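Side-chain contacts in glutathione S-transferase (PDB 6M1T), which binds glutathione and, as a beta-class glutathione S-transferase, probably transfers it to electrophilic compounds in detoxification: residues V52-L55 with E61-T64; A13-L18 with F25-V30. All blocks are in the same frame, centred on the assembly; numbering follows the deposited sequence.

Interaction 1. Residues V52-L55 with E61-T64; sequences VPAL and ETLT. With GSH (glutathione), chain C.
Leu55 and Leu63 face each other as an antiparallel hydrogen-bonded pair, their side chains leaving the sheet on the same side. Two nearly straight backbone bonds join them: Leu55 N gives its hydrogen to Leu63 O at 2.9 Å, in the plane of that carbonyl, and Leu63 N returns one to Leu55 O at 2.8 Å, tilted 23° from the Leu55 carbonyl plane. Leu55 O also takes a CA-H...O contact from Thr62 CA at 3.3 Å. The two leucine side chains do not touch each other; with CG anti to the backbone N (chi1 -179°), Leu55 reaches Tyr72 of helix 66-75, which Leu63 also touches.

On the other face, Ala54 CB meets the methyl of Thr62, CG2, at 3.8 Å. With OG1 anti to the carbonyl carbon (chi1 -64°), this methyl falls anti to the backbone N and faces Ala54, while OG1 hydrogen-bonds Thr56 OG1. This is the beta hairpin that precedes the last helix, 66-75, of the thioredoxin-like domain of the transferase, strand 54-56 followed by 62-64, and a cis peptide bond before Pro53 leads into it. Beside this cis-proline, the Val52 backbone binds glutathione in the antiparallel manner of a strand: Val52 N donates to GSH O2 at 2.9 Å, and GSH N2 donates to Val52 O at 2.8 Å. Val52 CG2 lies 3.7 Å from the same GSH O2, and Pro53 CD is 3.7 Å from GSH O12. Just before strand 62-64, Glu61 OE2 forms a salt bridge with Arg93 of the second subunit.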
loop_
_atom_site.group_PDB
_atom_site.type_symbol
_atom_site.label_atom_id
_atom_site.label_comp_id
_atom_site.label_asym_id
_atom_site.label_seq_id
_atom_site.Cartn_x
_atom_site.Cartn_y
_atom_site.Cartn_z
ATOM N N VAL A 52 7.841 -10.545 -6.691
ATOM C CA VAL A 52 7.383 -11.491 -5.635
ATOM C C VAL A 52 6.913 -10.631 -4.474
ATOM O O VAL A 52 7.410 -9.529 -4.303
ATOM C CB VAL A 52 8.462 -12.512 -5.240
ATOM C CG1 VAL A 52 8.677 -13.512 -6.364
ATOM C CG2 VAL A 52 9.784 -11.889 -4.766
ATOM N N PRO A 53 5.941 -11.082 -3.655
ATOM C CA PRO A 53 5.300 -12.396 -3.828
ATOM C C PRO A 53 4.199 -12.430 -4.894
ATOM O O PRO A 53 3.610 -11.396 -5.170
ATOM C CB PRO A 53 4.611 -12.655 -2.475
ATOM C CG PRO A 53 4.317 -11.245 -1.963
ATOM C CD PRO A 53 5.446 -10.364 -2.461
ATOM N N ALA A 54 3.860 -13.631 -5.329
ATOM C CA ALA A 54 2.598 -13.925 -6.038
ATOM C C ALA A 54 2.060 -15.223 -5.441
ATOM O O ALA A 54 2.876 -16.098 -5.070
ATOM C CB ALA A 54 2.821 -14.046 -7.509
ATOM N N LEU A 55 0.753 -15.291 -5.251
ATOM C CA LEU A 55 0.081 -16.464 -4.670
ATOM C C LEU A 55 -0.918 -17.037 -5.664
ATOM O O LEU A 55 -1.867 -16.308 -5.980
ATOM C CB LEU A 55 -0.635 -16.058 -3.394
ATOM C CG LEU A 55 -1.333 -17.234 -2.717
ATOM C CD1 LEU A 55 -0.304 -18.208 -2.142
ATOM C CD2 LEU A 55 -2.217 -16.736 -1.597
ATOM N N GLU A 61 -6.088 -19.083 -10.078
ATOM C CA GLU A 61 -6.042 -17.601 -10.087
ATOM C C GLU A 61 -4.816 -17.144 -9.282
ATOM O O GLU A 61 -4.582 -17.745 -8.266
ATOM C CB GLU A 61 -7.286 -17.032 -9.449
ATOM C CG GLU A 61 -7.234 -15.534 -9.419
ATOM C CD GLU A 61 -8.461 -14.867 -8.840
ATOM O OE1 GLU A 61 -9.378 -15.593 -8.299
ATOM O OE2 GLU A 61 -8.501 -13.613 -8.939
ATOM N N THR A 62 -4.103 -16.105 -9.728
ATOM C CA THR A 62 -2.921 -15.549 -9.015
ATOM C C THR A 62 -3.302 -14.210 -8.376
ATOM O O THR A 62 -3.824 -13.315 -9.090
ATOM C CB THR A 62 -1.701 -15.457 -9.946
ATOM O OG1 THR A 62 -1.347 -16.784 -10.326
ATOM C CG2 THR A 62 -0.498 -14.792 -9.307
ATOM N N LEU A 63 -2.973 -14.047 -7.097
ATOM C CA LEU A 63 -3.122 -12.791 -6.340
ATOM C C LEU A 63 -1.737 -12.146 -6.161
ATOM O O LEU A 63 -0.732 -12.875 -5.947
ATOM C CB LEU A 63 -3.743 -13.205 -5.011
ATOM C CG LEU A 63 -4.499 -12.178 -4.194
ATOM C CD1 LEU A 63 -5.634 -11.533 -5.006
ATOM C CD2 LEU A 63 -5.046 -12.868 -2.949
ATOM N N THR A 64 -1.648 -10.828 -6.303
ATOM C CA THR A 64 -0.383 -10.084 -6.091
ATOM C C THR A 64 -0.597 -9.024 -5.012
ATOM O O THR A 64 -1.766 -8.748 -4.670
ATOM C CB THR A 64 0.149 -9.438 -7.373
ATOM O OG1 THR A 64 -0.857 -8.549 -7.837
ATOM C CG2 THR A 64 0.472 -10.422 -8.471
HETATM N N1 GSH C . 3.974 -3.638 -3.924
HETATM C CA1 GSH C . 4.459 -5.027 -4.015
HETATM C C1 GSH C . 3.910 -5.852 -2.843
HETATM O O11 GSH C . 3.602 -5.216 -1.827
HETATM O O12 GSH C . 3.820 -7.115 -3.014
HETATM C CB1 GSH C . 5.990 -4.988 -4.001
HETATM C CG1 GSH C . 6.653 -6.275 -4.413
HETATM C CD1 GSH C . 8.156 -6.054 -4.568
HETATM O OE1 GSH C . 8.656 -4.938 -4.759
HETATM N N2 GSH C . 8.897 -7.154 -4.544
HETATM C CA2 GSH C . 10.330 -7.213 -4.747
HETATM C C2 GSH C . 10.684 -7.714 -6.136
HETATM O O2 GSH C . 10.139 -8.724 -6.582
HETATM C CB2 GSH C . 11.013 -8.074 -3.685
HETATM S SG2 GSH C . 11.053 -7.307 -2.035
HETATM N N3 GSH C . 11.522 -6.966 -6.831
HETATM C CA3 GSH C . 11.980 -7.330 -8.149
HETATM C C3 GSH C . 11.750 -6.224 -9.183
HETATM O O31 GSH C . 11.031 -5.260 -8.851
HETATM O O32 GSH C . 12.279 -6.374 -10.305
#

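Interaction 2. Residues A13-L18 with F25-V30; sequences APHIAL and FDAVKV
The Phe25 ring has Leu18 over one face and the His15 imidazole at its edge. Leu18 CB lies 3.9 Å from the ring centroid, 19° off the normal, a CH-pi contact shifted toward the rim carrying CD1 and CE1; the methyl CD1 of Leu18 adds a second touch, 3.8 Å from Phe25 CD2. His15 comes rim to rim: its CD2 is 3.9 Å from Phe25 CE2, with the ring planes at 77° and neither ring over the face of the other. These residues join helix 12-21 to strand 26-31 within the beta-alpha-beta unit that opens the thioredoxin-like domain, and the turn between them lets Phe25, just before the strand, fold back on the helix. Its ring gets there by setting CG between the backbone N and the carbonyl carbon (chi1 77°).

One helical turn separates Leu18 from His15, which places the two on the same flank of the helix. The His15 ring extends from that flank with CG anti to the backbone N, and both its nitrogens are engaged, ND1 with Glu198 and NE2 with Arg19. These two bonds probably fix the rotation of the imidazole, with its CD2 corner directed at Phe25. Putting an alanine at Phe25 would probably leave Leu18 CB and the CD2 side of His15 without their aromatic neighbour and open a gap between helix and strand. Further along the strand, Ala27 CB approaches the imidazole obliquely, 4.3 Å from His15 NE2.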
loop_
_atom_site.group_PDB
_atom_site.type_symbol
_atom_site.label_atom_id
_atom_site.label_comp_id
_atom_site.label_asym_id
_atom_site.label_seq_id
_atom_site.Cartn_x
_atom_site.Cartn_y
_atom_site.Cartn_z
ATOM N N ALA A 13 7.180 -12.778 4.008
ATOM C CA ALA A 13 6.044 -12.460 4.889
ATOM C C ALA A 13 4.902 -13.457 4.679
ATOM O O ALA A 13 4.508 -14.159 5.637
ATOM C CB ALA A 13 5.599 -11.026 4.738
ATOM N N PRO A 14 4.378 -13.621 3.445
ATOM C CA PRO A 14 3.363 -14.634 3.209
ATOM C C PRO A 14 3.893 -16.062 3.441
ATOM O O PRO A 14 3.084 -16.930 3.831
ATOM C CB PRO A 14 2.847 -14.367 1.779
ATOM C CG PRO A 14 3.909 -13.518 1.174
ATOM C CD PRO A 14 4.562 -12.727 2.298
ATOM N N HIS A 15 5.185 -16.306 3.215
ATOM C CA HIS A 15 5.810 -17.622 3.562
ATOM C C HIS A 15 5.557 -17.918 5.051
ATOM O O HIS A 15 5.040 -19.020 5.385
ATOM C CB HIS A 15 7.309 -17.611 3.216
ATOM C CG HIS A 15 7.962 -18.954 3.226
ATOM N ND1 HIS A 15 9.282 -19.136 2.835
ATOM C CD2 HIS A 15 7.476 -20.175 3.504
ATOM C CE1 HIS A 15 9.602 -20.424 2.971
ATOM N NE2 HIS A 15 8.493 -21.090 3.331
ATOM N N ILE A 16 5.934 -17.005 5.926
ATOM C CA ILE A 16 5.706 -17.161 7.398
ATOM C C ILE A 16 4.196 -17.339 7.682
ATOM O O ILE A 16 3.830 -18.218 8.460
ATOM C CB ILE A 16 6.322 -15.988 8.165
ATOM C CG1 ILE A 16 7.843 -16.054 8.093
ATOM C CG2 ILE A 16 5.800 -15.952 9.602
ATOM C CD1 ILE A 16 8.571 -14.789 8.452
ATOM N N ALA A 17 3.335 -16.528 7.075
ATOM C CA ALA A 17 1.871 -16.527 7.309
ATOM C C ALA A 17 1.256 -17.893 6.977
ATOM O O ALA A 17 0.378 -18.362 7.718
ATOM C CB ALA A 17 1.211 -15.390 6.525
ATOM N N LEU A 18 1.612 -18.486 5.844
ATOM C CA LEU A 18 1.115 -19.825 5.465
ATOM C C LEU A 18 1.564 -20.863 6.504
ATOM O O LEU A 18 0.760 -21.798 6.757
ATOM C CB LEU A 18 1.615 -20.176 4.059
ATOM C CG LEU A 18 0.930 -19.382 2.952
ATOM C CD1 LEU A 18 1.736 -19.448 1.675
ATOM C CD2 LEU A 18 -0.478 -19.876 2.724
ATOM N N PHE A 25 0.759 -25.792 0.865
ATOM C CA PHE A 25 1.346 -24.883 -0.148
ATOM C C PHE A 25 2.701 -25.398 -0.625
ATOM O O PHE A 25 3.408 -26.170 0.066
ATOM C CB PHE A 25 1.418 -23.453 0.419
ATOM C CG PHE A 25 2.542 -23.225 1.389
ATOM C CD1 PHE A 25 2.413 -23.580 2.712
ATOM C CD2 PHE A 25 3.747 -22.654 0.974
ATOM C CE1 PHE A 25 3.447 -23.387 3.611
ATOM C CE2 PHE A 25 4.764 -22.400 1.891
ATOM C CZ PHE A 25 4.641 -22.816 3.192
ATOM N N ASP A 26 3.048 -24.947 -1.820
ATOM C CA ASP A 26 4.388 -25.102 -2.398
ATOM C C ASP A 26 5.029 -23.721 -2.307
ATOM O O ASP A 26 4.334 -22.743 -2.588
ATOM C CB ASP A 26 4.337 -25.605 -3.840
ATOM C CG ASP A 26 3.618 -26.924 -3.988
ATOM O OD1 ASP A 26 3.794 -27.768 -3.095
ATOM O OD2 ASP A 26 2.924 -27.095 -5.001
ATOM N N ALA A 27 6.294 -23.657 -1.935
ATOM C CA ALA A 27 7.102 -22.435 -2.030
ATOM C C ALA A 27 7.985 -22.597 -3.263
ATOM O O ALA A 27 8.818 -23.497 -3.239
ATOM C CB ALA A 27 7.919 -22.229 -0.783
ATOM N N VAL A 28 7.809 -21.752 -4.280
ATOM C CA VAL A 28 8.515 -21.886 -5.584
ATOM C C VAL A 28 9.441 -20.680 -5.753
ATOM O O VAL A 28 8.944 -19.563 -5.676
ATOM C CB VAL A 28 7.448 -22.004 -6.686
ATOM C CG1 VAL A 28 8.036 -22.029 -8.069
ATOM C CG2 VAL A 28 6.599 -23.261 -6.443
ATOM N N LYS A 29 10.746 -20.911 -5.943
ATOM C CA LYS A 29 11.762 -19.835 -6.078
ATOM C C LYS A 29 11.686 -19.214 -7.488
ATOM O O LYS A 29 11.462 -19.926 -8.494
ATOM C CB LYS A 29 13.160 -20.353 -5.729
ATOM C CG LYS A 29 13.326 -20.744 -4.265
ATOM C CD LYS A 29 14.779 -21.024 -3.863
ATOM C CE LYS A 29 15.141 -22.493 -3.850
ATOM N NZ LYS A 29 14.604 -23.173 -2.641
ATOM N N VAL A 30 11.838 -17.901 -7.540
ATOM C CA VAL A 30 11.980 -17.125 -8.801
ATOM C C VAL A 30 13.365 -16.481 -8.813
ATOM O O VAL A 30 13.771 -15.863 -7.785
ATOM C CB VAL A 30 10.891 -16.047 -8.914
ATOM C CG1 VAL A 30 10.977 -15.288 -10.240
ATOM C CG2 VAL A 30 9.501 -16.644 -8.700
#

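How the interactions relate
Interactions 1 and 2 belong to one thioredoxin-like domain and share its sheet: strand 2-5 lies between strand 26-31 of interaction 2 and strand 54-56 of interaction 1. Their centres are about 10 Å apart. The segments meet directly where Pro53 CB packs on Pro14 CG at 3.8 Å, and again where Val52 CG1 lies 4.0 Å from Val30 CG2. Interaction 1 reaches glutathione itself through Val52, in a pocket that also holds Cys10, Lys51 and Asn66, and Glu104 of the second subunit hydrogen-bonds the same ligand. Interaction 2 stands back from it, the nearest atoms of the His15 side chain and glutathione being about 12 Å apart.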